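Local coordinates for protein putative ABC transporter subunit, substrate-binding component (Rhodopseudomonas palustris, PDB 4EVR) that probably binds benzoate or related aromatic acids as the substrate-binding component of an ABC transporter, at residues G27-L32 / Y211-G216; N268-A273 / S325-R330. One frame throughout, in Å; residues are numbered along the deposited sequence.

Interaction 1: G27-L32 / Y211-G216; sequences GTYAPL and YAFFSG. With BEZ (benzoic acid), chain B.
Y29 of the loop ahead of helix 30-46 lays its ring beside S215, whose carbonyl O meets the ring edge close to its plane, 3.6 Å from Y29 CE1. The S215 CB comes to the same ring carbon. With CG swung anti to its carbonyl carbon (chi1 -68°), the tyrosine ring extends past S215 to the bound benzoic acid, and one face lies against the ligand, Y29 CZ standing 3.7 Å from BEZ C3. The phenol oxygen approaches F213 obliquely, Y29 OH to F213 CZ 3.7 Å, and is hydrogen-bonded to Y161, which also bonds the benzoic acid; this ties the tyrosine to a first-shell ligand partner.

The two segments belong to the two lobes of a periplasmic binding protein of the leucine-binding family, and they close on the ligand in the cleft between them. F213 turns its ring edge to the benzoic acid ring, with F213 CZ 3.7 Å from BEZ C4. L32 divides its two methyls: CD2 touches both S215 OG, at 3.6 Å, and the ligand, whereas CD1 rests 3.6 Å from G216 CA. With S215 OG anti to the backbone N (chi1 -161°), the hydroxyl lies beside the leucine and the benzoic acid ring and makes a weak hydrogen bond to F240 O. G216, at the N-cap position of helix 217-228, brings its CA to 3.5 Å from T28 O in a CA-H...O contact, at a positive phi of 64°. S92 and G115 bind the benzoic acid as well.

Interaction 2: N268-A273 / S325-R330; sequences NAENQA and SFASPR
The first turn of helix 269-282 runs against the backbone where strand 326-328 gives way to P329, N271 CA and P329 CA being only 3.9 Å apart. N268 is the N-cap of that helix, and its side-chain amide works in two directions: OD1 accepts from N271 N at 2.8 Å, the capping bond, while ND2 reaches across to P329 O at 2.9 Å. This second bond is nearly straight at the hydrogen (166°), and the acceptor lies in the amide plane of N268, although the donor sits above the plane of the proline carbonyl. A chi1 of 64° places the N268 amide where both bonds can form, so its rotation is fixed from both ends.

E270 bends at chi2 and lays its aliphatic part along the strand, with CG 3.3 Å from A327 O and also against the S328 carbonyl carbon and the P329 ring; its carboxylate goes on to W294 of helix 288-306. N271 crosses P329 at about a right angle, its OD1, which is hydrogen-bonded to Y262, coming 3.4 Å from P329 CB. S328, just before the proline, forms an ST turn, its OG accepting from R330 N. The same oxygen is hydrogen-bonded to D295, the salt-bridge partner of R330, and R330 NE donates to S328 OG over 3.2 Å.

Overall arrangement
From the N terminus, strand 17-23 leads through the turn at 27-30 into helix 30-46. The chain then completes the first sheet and starts the second before 211-216 returns to 27-32, so interaction 1 closes a loop of 178 intervening residues and joins the two lobes at the ligand. Interaction 2 opens only afterwards: between 268-273 and 325-330 the chain is mostly helical, and this shorter loop of 51 residues ties the start of helix 269-282 to strand 326-328. The two loops lie in series, neither nested nor crossed. Their centres are about 25 Å apart on opposite sides of the chain's centre, and helix 288-306 borders both contacts.

Interaction 1: G27-L32 / Y211-G216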
loop_
_atom_site.group_PDB
_atom_site.type_symbol
_atom_site.label_atom_id
_atom_site.label_comp_id
_atom_site.label_asym_id
_atom_site.label_seq_id
_atom_site.Cartn_x
_atom_site.Cartn_y
_atom_site.Cartn_z
ATOM N N GLY A 27 10.242 6.582 12.170
ATOM C CA GLY A 27 10.943 5.582 11.391
ATOM C C GLY A 27 10.808 5.844 9.912
ATOM O O GLY A 27 10.141 6.803 9.459
ATOM N N THR A 28 11.357 4.935 9.118
ATOM C CA THR A 28 11.417 5.098 7.671
ATOM C C THR A 28 10.007 5.181 6.988
ATOM O O THR A 28 9.899 5.779 5.924
ATOM C CB THR A 28 12.296 4.001 7.046
ATOM O OG1 THR A 28 12.722 4.413 5.746
ATOM C CG2 THR A 28 11.617 2.644 7.003
ATOM N N TYR A 29 8.954 4.568 7.586
ATOM C CA TYR A 29 7.621 4.640 7.003
ATOM C C TYR A 29 6.750 5.767 7.568
ATOM O O TYR A 29 5.559 5.825 7.200
ATOM C CB TYR A 29 6.904 3.302 7.167
ATOM C CG TYR A 29 7.505 2.167 6.349
ATOM C CD1 TYR A 29 8.121 2.411 5.120
ATOM C CD2 TYR A 29 7.285 0.839 6.705
ATOM C CE1 TYR A 29 8.632 1.381 4.355
ATOM C CE2 TYR A 29 7.713 -0.211 5.882
ATOM C CZ TYR A 29 8.327 0.067 4.681
ATOM O OH TYR A 29 8.756 -0.926 3.832
ATOM N N ALA A 30 7.313 6.677 8.379
ATOM C CA ALA A 30 6.582 7.805 8.907
ATOM C C ALA A 30 5.898 8.587 7.814
ATOM O O ALA A 30 4.751 8.951 8.049
ATOM C CB ALA A 30 7.437 8.749 9.721
ATOM N N PRO A 31 6.499 8.859 6.631
ATOM C CA PRO A 31 5.742 9.618 5.591
ATOM C C PRO A 31 4.512 8.853 5.036
ATOM O O PRO A 31 3.582 9.449 4.579
ATOM C CB PRO A 31 6.765 9.813 4.474
ATOM C CG PRO A 31 8.067 9.693 5.123
ATOM C CD PRO A 31 7.891 8.591 6.160
ATOM N N LEU A 32 4.514 7.511 5.101
ATOM C CA LEU A 32 3.395 6.687 4.663
ATOM C C LEU A 32 2.281 6.826 5.679
ATOM O O LEU A 32 1.139 7.006 5.317
ATOM C CB LEU A 32 3.795 5.203 4.484
ATOM C CG LEU A 32 4.582 4.841 3.212
ATOM C CD1 LEU A 32 5.977 5.626 3.097
ATOM C CD2 LEU A 32 4.839 3.382 3.158
ATOM N N TYR A 211 15.059 -4.809 -9.970
ATOM C CA TYR A 211 13.723 -4.740 -9.367
ATOM C C TYR A 211 13.957 -4.509 -7.927
ATOM O O TYR A 211 14.574 -5.361 -7.301
ATOM C CB TYR A 211 12.992 -6.041 -9.603
ATOM C CG TYR A 211 11.668 -6.155 -8.923
ATOM C CD1 TYR A 211 10.518 -5.657 -9.515
ATOM C CD2 TYR A 211 11.552 -6.778 -7.690
ATOM C CE1 TYR A 211 9.270 -5.796 -8.902
ATOM C CE2 TYR A 211 10.315 -6.906 -7.054
ATOM C CZ TYR A 211 9.169 -6.446 -7.683
ATOM O OH TYR A 211 7.927 -6.644 -7.116
ATOM N N ALA A 212 13.511 -3.374 -7.388
ATOM C CA ALA A 212 13.709 -3.023 -6.019
ATOM C C ALA A 212 12.387 -2.731 -5.342
ATOM O O ALA A 212 11.547 -2.052 -5.928
ATOM C CB ALA A 212 14.571 -1.779 -5.890
ATOM N N PHE A 213 12.205 -3.239 -4.135
ATOM C CA PHE A 213 11.141 -2.776 -3.280
ATOM C C PHE A 213 11.775 -2.084 -2.069
ATOM O O PHE A 213 12.447 -2.713 -1.199
ATOM C CB PHE A 213 10.150 -3.871 -2.849
ATOM C CG PHE A 213 9.235 -3.388 -1.718
ATOM C CD1 PHE A 213 8.450 -2.258 -1.880
ATOM C CD2 PHE A 213 9.370 -3.897 -0.410
ATOM C CE1 PHE A 213 7.683 -1.754 -0.816
ATOM C CE2 PHE A 213 8.665 -3.346 0.645
ATOM C CZ PHE A 213 7.884 -2.241 0.464
ATOM N N PHE A 214 11.516 -0.788 -1.986
ATOM C CA PHE A 214 11.775 0.049 -0.805
ATOM C C PHE A 214 10.601 1.031 -0.781
ATOM O O PHE A 214 9.909 1.162 -1.776
ATOM C CB PHE A 214 13.133 0.769 -0.805
ATOM C CG PHE A 214 14.302 -0.187 -0.746
ATOM C CD1 PHE A 214 14.663 -0.794 0.439
ATOM C CD2 PHE A 214 15.031 -0.487 -1.884
ATOM C CE1 PHE A 214 15.720 -1.700 0.477
ATOM C CE2 PHE A 214 16.084 -1.384 -1.834
ATOM C CZ PHE A 214 16.399 -1.995 -0.653
ATOM N N SER A 215 10.409 1.729 0.318
ATOM C CA SER A 215 9.386 2.747 0.379
ATOM C C SER A 215 9.802 3.764 1.456
ATOM O O SER A 215 10.628 3.468 2.273
ATOM C CB SER A 215 8.037 2.127 0.698
ATOM O OG SER A 215 6.998 3.007 0.331
ATOM N N GLY A 216 9.220 4.919 1.439
ATOM C CA GLY A 216 9.503 5.939 2.458
ATOM C C GLY A 216 10.929 6.405 2.421
ATOM O O GLY A 216 11.461 6.679 1.345
HETATM C C BEZ B . 4.271 -3.614 3.434
HETATM O O1 BEZ B . 3.247 -4.332 3.229
HETATM O O2 BEZ B . 5.100 -3.835 4.359
HETATM C C1 BEZ B . 4.487 -2.361 2.649
HETATM C C2 BEZ B . 5.221 -1.299 3.203
HETATM C C3 BEZ B . 5.415 -0.128 2.475
HETATM C C4 BEZ B . 4.899 -0.092 1.171
HETATM C C5 BEZ B . 4.170 -1.163 0.628
HETATM C C6 BEZ B . 3.935 -2.294 1.361
#

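Interaction 2: N268-A273 / S325-R330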
loop_
_atom_site.group_PDB
_atom_site.type_symbol
_atom_site.label_atom_id
_atom_site.label_comp_id
_atom_site.label_asym_id
_atom_site.label_seq_id
_atom_site.Cartn_x
_atom_site.Cartn_y
_atom_site.Cartn_z
ATOM N N ASN A 268 -10.253 10.622 -13.957
ATOM C CA ASN A 268 -11.631 10.445 -13.461
ATOM C C ASN A 268 -11.972 11.618 -12.523
ATOM O O ASN A 268 -11.067 12.218 -11.899
ATOM C CB ASN A 268 -11.829 9.113 -12.810
ATOM C CG ASN A 268 -11.003 8.933 -11.571
ATOM O OD1 ASN A 268 -11.293 9.496 -10.500
ATOM N ND2 ASN A 268 -9.896 8.197 -11.713
ATOM N N ALA A 269 -13.232 11.984 -12.465
ATOM C CA ALA A 269 -13.666 13.144 -11.703
ATOM C C ALA A 269 -13.323 13.055 -10.196
ATOM O O ALA A 269 -13.058 14.089 -9.561
ATOM C CB ALA A 269 -15.156 13.329 -11.885
ATOM N N GLU A 270 -13.383 11.867 -9.614
ATOM C CA GLU A 270 -13.045 11.673 -8.190
ATOM C C GLU A 270 -11.589 11.980 -7.916
ATOM O O GLU A 270 -11.311 12.757 -7.002
ATOM C CB GLU A 270 -13.360 10.249 -7.756
ATOM C CG GLU A 270 -13.032 9.903 -6.323
ATOM C CD GLU A 270 -13.950 10.493 -5.282
ATOM O OE1 GLU A 270 -15.080 10.903 -5.635
ATOM O OE2 GLU A 270 -13.564 10.466 -4.091
ATOM N N ASN A 271 -10.678 11.561 -8.749
ATOM C CA ASN A 271 -9.263 11.933 -8.555
ATOM C C ASN A 271 -9.078 13.424 -8.748
ATOM O O ASN A 271 -8.290 14.029 -8.057
ATOM C CB ASN A 271 -8.347 11.238 -9.544
ATOM C CG ASN A 271 -6.926 11.301 -9.154
ATOM O OD1 ASN A 271 -6.616 11.127 -7.973
ATOM N ND2 ASN A 271 -6.011 11.591 -10.114
ATOM N N GLN A 272 -9.717 14.023 -9.764
ATOM C CA GLN A 272 -9.461 15.442 -9.897
ATOM C C GLN A 272 -9.944 16.217 -8.695
ATOM O O GLN A 272 -9.250 17.165 -8.269
ATOM C CB GLN A 272 -10.067 15.980 -11.186
ATOM C CG GLN A 272 -9.289 15.394 -12.364
ATOM C CD GLN A 272 -9.631 16.047 -13.661
ATOM O OE1 GLN A 272 -9.370 17.236 -13.879
ATOM N NE2 GLN A 272 -10.324 15.310 -14.566
ATOM N N ALA A 273 -11.094 15.857 -8.124
ATOM C CA ALA A 273 -11.580 16.585 -6.941
ATOM C C ALA A 273 -10.708 16.271 -5.708
ATOM O O ALA A 273 -10.434 17.151 -4.887
ATOM C CB ALA A 273 -13.028 16.227 -6.645
ATOM N N SER A 325 -19.498 -0.208 -3.032
ATOM C CA SER A 325 -19.201 0.201 -4.404
ATOM C C SER A 325 -19.180 1.715 -4.437
ATOM O O SER A 325 -20.160 2.302 -4.090
ATOM C CB SER A 325 -20.272 -0.314 -5.356
ATOM O OG SER A 325 -20.083 0.140 -6.682
ATOM N N PHE A 326 -18.075 2.326 -4.677
ATOM C CA PHE A 326 -18.002 3.796 -4.737
ATOM C C PHE A 326 -16.898 4.221 -5.696
ATOM O O PHE A 326 -16.088 3.407 -6.115
ATOM C CB PHE A 326 -17.740 4.376 -3.315
ATOM C CG PHE A 326 -16.578 3.725 -2.570
ATOM C CD1 PHE A 326 -15.281 4.168 -2.756
ATOM C CD2 PHE A 326 -16.804 2.762 -1.600
ATOM C CE1 PHE A 326 -14.222 3.610 -2.034
ATOM C CE2 PHE A 326 -15.751 2.215 -0.868
ATOM C CZ PHE A 326 -14.458 2.645 -1.090
ATOM N N ALA A 327 -16.800 5.520 -5.945
ATOM C CA ALA A 327 -15.770 6.052 -6.796
ATOM C C ALA A 327 -14.519 6.336 -6.017
ATOM O O ALA A 327 -14.506 7.171 -5.118
ATOM C CB ALA A 327 -16.246 7.311 -7.501
ATOM N N SER A 328 -13.419 5.696 -6.368
ATOM C CA SER A 328 -12.099 5.994 -5.752
ATOM C C SER A 328 -11.348 6.980 -6.646
ATOM O O SER A 328 -11.541 6.953 -7.855
ATOM C CB SER A 328 -11.291 4.693 -5.559
ATOM O OG SER A 328 -9.891 4.863 -5.419
ATOM N N PRO A 329 -10.328 7.721 -6.154
ATOM C CA PRO A 329 -9.408 8.373 -7.063
ATOM C C PRO A 329 -8.799 7.409 -8.090
ATOM O O PRO A 329 -8.434 7.855 -9.176
ATOM C CB PRO A 329 -8.355 8.919 -6.126
ATOM C CG PRO A 329 -9.130 9.240 -4.896
ATOM C CD PRO A 329 -9.924 7.981 -4.767
ATOM N N ARG A 330 -8.748 6.073 -7.800
ATOM C CA ARG A 330 -8.211 5.097 -8.737
ATOM C C ARG A 330 -9.169 4.732 -9.876
ATOM O O ARG A 330 -8.722 4.301 -10.954
ATOM C CB ARG A 330 -7.918 3.793 -8.013
ATOM C CG ARG A 330 -6.793 3.929 -7.072
ATOM C CD ARG A 330 -6.675 2.662 -6.285
ATOM N NE ARG A 330 -7.470 2.763 -5.072
ATOM C CZ ARG A 330 -7.325 2.004 -4.001
ATOM N NH1 ARG A 330 -6.588 0.926 -4.051
ATOM N NH2 ARG A 330 -8.000 2.274 -2.892
#